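Local coordinates for protein predicted phosphatase, HAD family (Clostridium acetobutylicum, PDB 3MC1) that is a predicted phosphatase of the haloacid dehalogenase-like hydrolase family, probably removing phosphate groups from a substrate that is not established, at residues F83-Y88 / E121-A126; H104-T109 / F129-G134. All coordinates share one frame; numbering follows the deposited sequence.

How the contacts relate
Contact 1 (83-88 with 121-126) lies toward the surface, where the loop between helices 63-81 and 91-101 meets the end of helix 113-122; contact 2 (104-109 with 129-134) lies deeper, between two neighbouring strands of the parallel sheet. The shared element is helix 113-122: its last turn and the loop that follows supply one side of contact 1, and it connects the two strands of contact 2. Chemistry follows place. Contact 1 is made by side chains, with a T-shaped ring pair and a small apolar patch beside a water, whereas contact 2 rests on a ladder of backbone hydrogen bonds flanked by largely buried apolar groups. Their centres are about 15 Å apart.

Contact 1: F83-Y88 / E121-A126; sequences FENKVY and EHFKLA
Phe123 meets Asn85 and Val87 just where helix 113-122 gives out in a Schellman motif, Lys124 taking positive phi and its N bonding back to Glu121 O. The tight part of the contact is gathered round the Phe123 ring. CB of Asn85 comes in at the ring edge, 3.5 Å from Phe123 CZ, and the Asn85 amide stands almost upright to the ring. Farther along, Val87 CG2 sits 3.6 Å from Phe123 CG, and it also reaches Leu125 CD1, the two side chains meeting tip to tip. The Phe123 ring is covered on one face by its own neighbour, His122, whose CD2 lies over the ring centre.

Toward solvent the packing thins to a single aromatic pair. Phe83 turns an edge to the face of His122 with centroids 5.0 Å apart and planes at 63°. In His122, CG anti to the backbone N (chi1 177°) carries the imidazole out toward the loop. Beside the pair a water donates to Phe83 O and makes a weak bond to His122 NE2. The buried Asn85 is held from within its own loop: ND2 binds Met82 O, while OD1 takes the N-H of Lys86 at 2.9 Å, a bent bond of 134° at the hydrogen.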
loop_
_atom_site.group_PDB
_atom_site.type_symbol
_atom_site.label_atom_id
_atom_site.label_comp_id
_atom_site.label_asym_id
_atom_site.label_seq_id
_atom_site.Cartn_x
_atom_site.Cartn_y
_atom_site.Cartn_z
ATOM N N PHE A 83 -0.481 -10.061 11.404
ATOM C CA PHE A 83 0.463 -11.175 11.388
ATOM C C PHE A 83 0.124 -12.241 10.346
ATOM O O PHE A 83 0.988 -13.016 9.955
ATOM C CB PHE A 83 0.546 -11.809 12.787
ATOM C CG PHE A 83 0.953 -10.838 13.867
ATOM C CD1 PHE A 83 2.191 -10.203 13.821
ATOM C CD2 PHE A 83 0.089 -10.539 14.919
ATOM C CE1 PHE A 83 2.565 -9.284 14.806
ATOM C CE2 PHE A 83 0.453 -9.622 15.907
ATOM C CZ PHE A 83 1.695 -8.992 15.850
ATOM N N GLU A 84 -1.132 -12.288 9.913
ATOM C CA GLU A 84 -1.570 -13.235 8.884
ATOM C C GLU A 84 -1.167 -12.487 7.623
ATOM O O GLU A 84 -1.988 -11.972 6.860
ATOM C CB GLU A 84 -3.082 -13.441 8.997
ATOM C CG GLU A 84 -3.474 -13.913 10.402
ATOM C CD GLU A 84 -4.948 -14.248 10.549
ATOM O OE1 GLU A 84 -5.793 -13.364 10.297
ATOM O OE2 GLU A 84 -5.261 -15.398 10.925
ATOM N N ASN A 85 0.144 -12.463 7.438
ATOM C CA ASN A 85 0.806 -11.701 6.398
ATOM C C ASN A 85 2.038 -12.471 5.913
ATOM O O ASN A 85 2.484 -13.419 6.563
ATOM C CB ASN A 85 1.262 -10.408 7.060
ATOM C CG ASN A 85 1.264 -9.232 6.142
ATOM O OD1 ASN A 85 1.423 -9.362 4.934
ATOM N ND2 ASN A 85 1.108 -8.047 6.727
ATOM N N LYS A 86 2.591 -12.040 4.783
ATOM C CA LYS A 86 3.785 -12.657 4.204
ATOM C C LYS A 86 4.467 -11.620 3.330
ATOM O O LYS A 86 3.807 -10.757 2.765
ATOM C CB LYS A 86 3.418 -13.857 3.317
ATOM C CG LYS A 86 2.805 -15.043 4.038
ATOM C CD LYS A 86 2.327 -16.124 3.055
ATOM C CE LYS A 86 1.231 -15.603 2.128
ATOM N NZ LYS A 86 0.620 -16.686 1.299
ATOM N N VAL A 87 5.789 -11.700 3.225
ATOM C CA VAL A 87 6.537 -10.784 2.367
ATOM C C VAL A 87 6.617 -11.473 1.007
ATOM O O VAL A 87 6.852 -12.681 0.947
ATOM C CB VAL A 87 7.964 -10.549 2.908
ATOM C CG1 VAL A 87 8.778 -9.736 1.913
ATOM C CG2 VAL A 87 7.891 -9.816 4.236
ATOM N N TYR A 88 6.397 -10.734 -0.081
ATOM C CA TYR A 88 6.462 -11.337 -1.408
ATOM C C TYR A 88 7.880 -11.825 -1.668
ATOM O O TYR A 88 8.845 -11.171 -1.266
ATOM C CB TYR A 88 6.072 -10.326 -2.499
ATOM C CG TYR A 88 4.588 -10.041 -2.617
ATOM C CD1 TYR A 88 3.711 -10.985 -3.156
ATOM C CD2 TYR A 88 4.061 -8.820 -2.196
ATOM C CE1 TYR A 88 2.344 -10.714 -3.272
ATOM C CE2 TYR A 88 2.706 -8.541 -2.309
ATOM C CZ TYR A 88 1.851 -9.487 -2.841
ATOM O OH TYR A 88 0.502 -9.206 -2.910
ATOM N N GLU A 121 8.769 -4.000 10.819
ATOM C CA GLU A 121 9.759 -4.378 11.817
ATOM C C GLU A 121 9.586 -5.866 12.103
ATOM O O GLU A 121 10.565 -6.609 12.228
ATOM C CB GLU A 121 9.575 -3.562 13.096
ATOM C CG GLU A 121 9.662 -2.065 12.866
ATOM C CD GLU A 121 9.655 -1.270 14.157
ATOM O OE1 GLU A 121 9.085 -1.758 15.157
ATOM O OE2 GLU A 121 10.206 -0.151 14.166
ATOM N N HIS A 122 8.332 -6.306 12.189
ATOM C CA HIS A 122 8.037 -7.714 12.437
ATOM C C HIS A 122 8.700 -8.575 11.365
ATOM O O HIS A 122 9.237 -9.646 11.651
ATOM C CB HIS A 122 6.521 -7.954 12.404
ATOM C CG HIS A 122 6.131 -9.392 12.576
ATOM N ND1 HIS A 122 6.223 -10.050 13.785
ATOM C CD2 HIS A 122 5.668 -10.301 11.688
ATOM C CE1 HIS A 122 5.833 -11.302 13.632
ATOM N NE2 HIS A 122 5.490 -11.482 12.369
ATOM N N PHE A 123 8.662 -8.099 10.126
ATOM C CA PHE A 123 9.249 -8.837 9.020
ATOM C C PHE A 123 10.731 -8.544 8.791
ATOM O O PHE A 123 11.336 -9.074 7.859
ATOM C CB PHE A 123 8.429 -8.597 7.747
ATOM C CG PHE A 123 7.119 -9.349 7.733
ATOM C CD1 PHE A 123 7.105 -10.744 7.734
ATOM C CD2 PHE A 123 5.902 -8.673 7.758
ATOM C CE1 PHE A 123 5.905 -11.456 7.763
ATOM C CE2 PHE A 123 4.691 -9.380 7.787
ATOM C CZ PHE A 123 4.695 -10.773 7.790
ATOM N N LYS A 124 11.304 -7.708 9.654
ATOM C CA LYS A 124 12.726 -7.360 9.601
ATOM C C LYS A 124 13.167 -6.612 8.342
ATOM O O LYS A 124 14.294 -6.777 7.870
ATOM C CB LYS A 124 13.551 -8.636 9.767
ATOM C CG LYS A 124 13.148 -9.437 11.006
ATOM C CD LYS A 124 13.802 -10.793 11.039
ATOM C CE LYS A 124 13.294 -11.628 12.213
ATOM N NZ LYS A 124 14.063 -12.901 12.342
ATOM N N LEU A 125 12.285 -5.776 7.810
ATOM C CA LEU A 125 12.594 -5.005 6.605
ATOM C C LEU A 125 12.615 -3.514 6.918
ATOM O O LEU A 125 12.957 -2.704 6.063
ATOM C CB LEU A 125 11.530 -5.258 5.523
ATOM C CG LEU A 125 11.225 -6.688 5.057
ATOM C CD1 LEU A 125 10.102 -6.646 4.032
ATOM C CD2 LEU A 125 12.468 -7.337 4.454
ATOM N N ALA A 126 12.266 -3.153 8.149
ATOM C CA ALA A 126 12.181 -1.743 8.525
ATOM C C ALA A 126 13.397 -0.854 8.258
ATOM O O ALA A 126 13.253 0.285 7.823
ATOM C CB ALA A 126 11.773 -1.624 9.992
HETATM O O HOH W 1 3.563 -13.263 10.357
#

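Contact 2: H104-T109 / F129-G134; sequences HLVVAT and FDAIVG
Leu105 and Asp130 begin a ladder of backbone hydrogen bonds between strand 104-109 and the segment 129-134. Asp130 N gives to Leu105 O at 2.7 Å; Val107 then bonds both ways, its N to Ala131 O and its O from Val133 N at 2.8 Å, and Thr109 N closes the series on Val133 O at 3.0 Å. The ladder is not complete: Ala131 N is buried without a partner. CA-H...O contacts run alongside, Gly134 CA lying 3.2 Å from Thr109 O.

Apolar groups pack on both faces of the sheet. Val107 CG2, set opposite its carbonyl carbon (chi1 170° for CG1), forms a CH-pi contact with Phe129, 3.7 Å from the ring centroid and 15° off the normal; Leu105 CB also meets this ring, and helix 113-122 covers Val107 and Ile132. Val106 and Val133 point to the other face, toward helix 144-155.

A water accepts from Leu105 N; its very short approach to Asp130 OD1 is doubtful. At the far end Thr109 OG1 bonds Lys111 N and Asp10 OD1, and Asp10 is a sodium ligand. Parallel strands joined through helix 113-122 make the beta-alpha-beta unit of the Rossmann-like HAD fold.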
loop_
_atom_site.group_PDB
_atom_site.type_symbol
_atom_site.label_atom_id
_atom_site.label_comp_id
_atom_site.label_asym_id
_atom_site.label_seq_id
_atom_site.Cartn_x
_atom_site.Cartn_y
_atom_site.Cartn_z
ATOM N N HIS A 104 17.333 5.833 -1.959
ATOM C CA HIS A 104 16.771 6.079 -0.633
ATOM C C HIS A 104 15.360 5.510 -0.771
ATOM O O HIS A 104 14.619 5.916 -1.672
ATOM C CB HIS A 104 16.699 7.573 -0.319
ATOM C CG HIS A 104 18.025 8.190 -0.004
ATOM N ND1 HIS A 104 18.990 8.415 -0.964
ATOM C CD2 HIS A 104 18.559 8.605 1.168
ATOM C CE1 HIS A 104 20.060 8.940 -0.395
ATOM N NE2 HIS A 104 19.824 9.066 0.899
ATOM N N LEU A 105 14.994 4.573 0.103
ATOM C CA LEU A 105 13.687 3.919 0.021
ATOM C C LEU A 105 12.699 4.455 1.044
ATOM O O LEU A 105 13.058 4.677 2.197
ATOM C CB LEU A 105 13.856 2.397 0.190
ATOM C CG LEU A 105 14.985 1.744 -0.634
ATOM C CD1 LEU A 105 15.030 0.226 -0.397
ATOM C CD2 LEU A 105 14.774 2.031 -2.108
ATOM N N VAL A 106 11.450 4.647 0.612
ATOM C CA VAL A 106 10.406 5.184 1.482
ATOM C C VAL A 106 9.095 4.419 1.309
ATOM O O VAL A 106 8.764 3.984 0.213
ATOM C CB VAL A 106 10.127 6.690 1.146
ATOM C CG1 VAL A 106 9.042 7.258 2.065
ATOM C CG2 VAL A 106 11.415 7.516 1.294
ATOM N N VAL A 107 8.355 4.231 2.399
ATOM C CA VAL A 107 7.062 3.575 2.284
ATOM C C VAL A 107 6.029 4.698 2.353
ATOM O O VAL A 107 6.066 5.536 3.251
ATOM C CB VAL A 107 6.777 2.574 3.436
ATOM C CG1 VAL A 107 5.309 2.120 3.367
ATOM C CG2 VAL A 107 7.693 1.364 3.324
ATOM N N ALA A 108 5.127 4.719 1.382
ATOM C CA ALA A 108 4.063 5.712 1.327
ATOM C C ALA A 108 2.802 4.870 1.176
ATOM O O ALA A 108 2.538 4.327 0.104
ATOM C CB ALA A 108 4.252 6.624 0.120
ATOM N N THR A 109 2.027 4.764 2.252
ATOM C CA THR A 109 0.840 3.921 2.237
ATOM C C THR A 109 -0.395 4.514 2.915
ATOM O O THR A 109 -0.281 5.371 3.791
ATOM C CB THR A 109 1.173 2.564 2.916
ATOM O OG1 THR A 109 0.012 1.730 2.945
ATOM C CG2 THR A 109 1.665 2.785 4.349
ATOM N N PHE A 129 14.368 1.149 4.956
ATOM C CA PHE A 129 13.669 2.394 4.646
ATOM C C PHE A 129 14.120 3.625 5.395
ATOM O O PHE A 129 14.442 3.561 6.579
ATOM C CB PHE A 129 12.162 2.186 4.875
ATOM C CG PHE A 129 11.577 1.098 4.018
ATOM C CD1 PHE A 129 11.278 1.340 2.673
ATOM C CD2 PHE A 129 11.427 -0.197 4.521
ATOM C CE1 PHE A 129 10.843 0.308 1.840
ATOM C CE2 PHE A 129 10.997 -1.233 3.695
ATOM C CZ PHE A 129 10.706 -0.980 2.352
ATOM N N ASP A 130 14.133 4.747 4.681
ATOM C CA ASP A 130 14.489 6.047 5.233
ATOM C C ASP A 130 13.308 6.559 6.055
ATOM O O ASP A 130 13.479 7.324 7.001
ATOM C CB ASP A 130 14.770 7.035 4.105
ATOM C CG ASP A 130 16.197 6.962 3.606
ATOM O OD1 ASP A 130 16.817 5.882 3.703
ATOM O OD2 ASP A 130 16.688 7.986 3.102
ATOM N N ALA A 131 12.104 6.152 5.672
ATOM C CA ALA A 131 10.910 6.563 6.397
ATOM C C ALA A 131 9.751 5.652 6.020
ATOM O O ALA A 131 9.734 5.072 4.938
ATOM C CB ALA A 131 10.565 8.019 6.074
ATOM N N ILE A 132 8.795 5.516 6.932
ATOM C CA ILE A 132 7.610 4.698 6.701
ATOM C C ILE A 132 6.472 5.654 6.999
ATOM O O ILE A 132 6.167 5.933 8.153
ATOM C CB ILE A 132 7.586 3.474 7.654
ATOM C CG1 ILE A 132 8.726 2.522 7.275
ATOM C CG2 ILE A 132 6.240 2.759 7.566
ATOM C CD1 ILE A 132 8.994 1.425 8.288
ATOM N N VAL A 133 5.861 6.175 5.943
ATOM C CA VAL A 133 4.797 7.151 6.082
ATOM C C VAL A 133 3.431 6.570 5.747
ATOM O O VAL A 133 3.135 6.258 4.594
ATOM C CB VAL A 133 5.070 8.368 5.170
ATOM C CG1 VAL A 133 4.124 9.509 5.521
ATOM C CG2 VAL A 133 6.541 8.804 5.323
ATOM N N GLY A 134 2.602 6.431 6.773
ATOM C CA GLY A 134 1.274 5.890 6.577
ATOM C C GLY A 134 0.216 6.894 6.966
ATOM O O GLY A 134 0.500 8.076 7.169
HETATM O O HOH W 2 16.596 3.853 2.376
#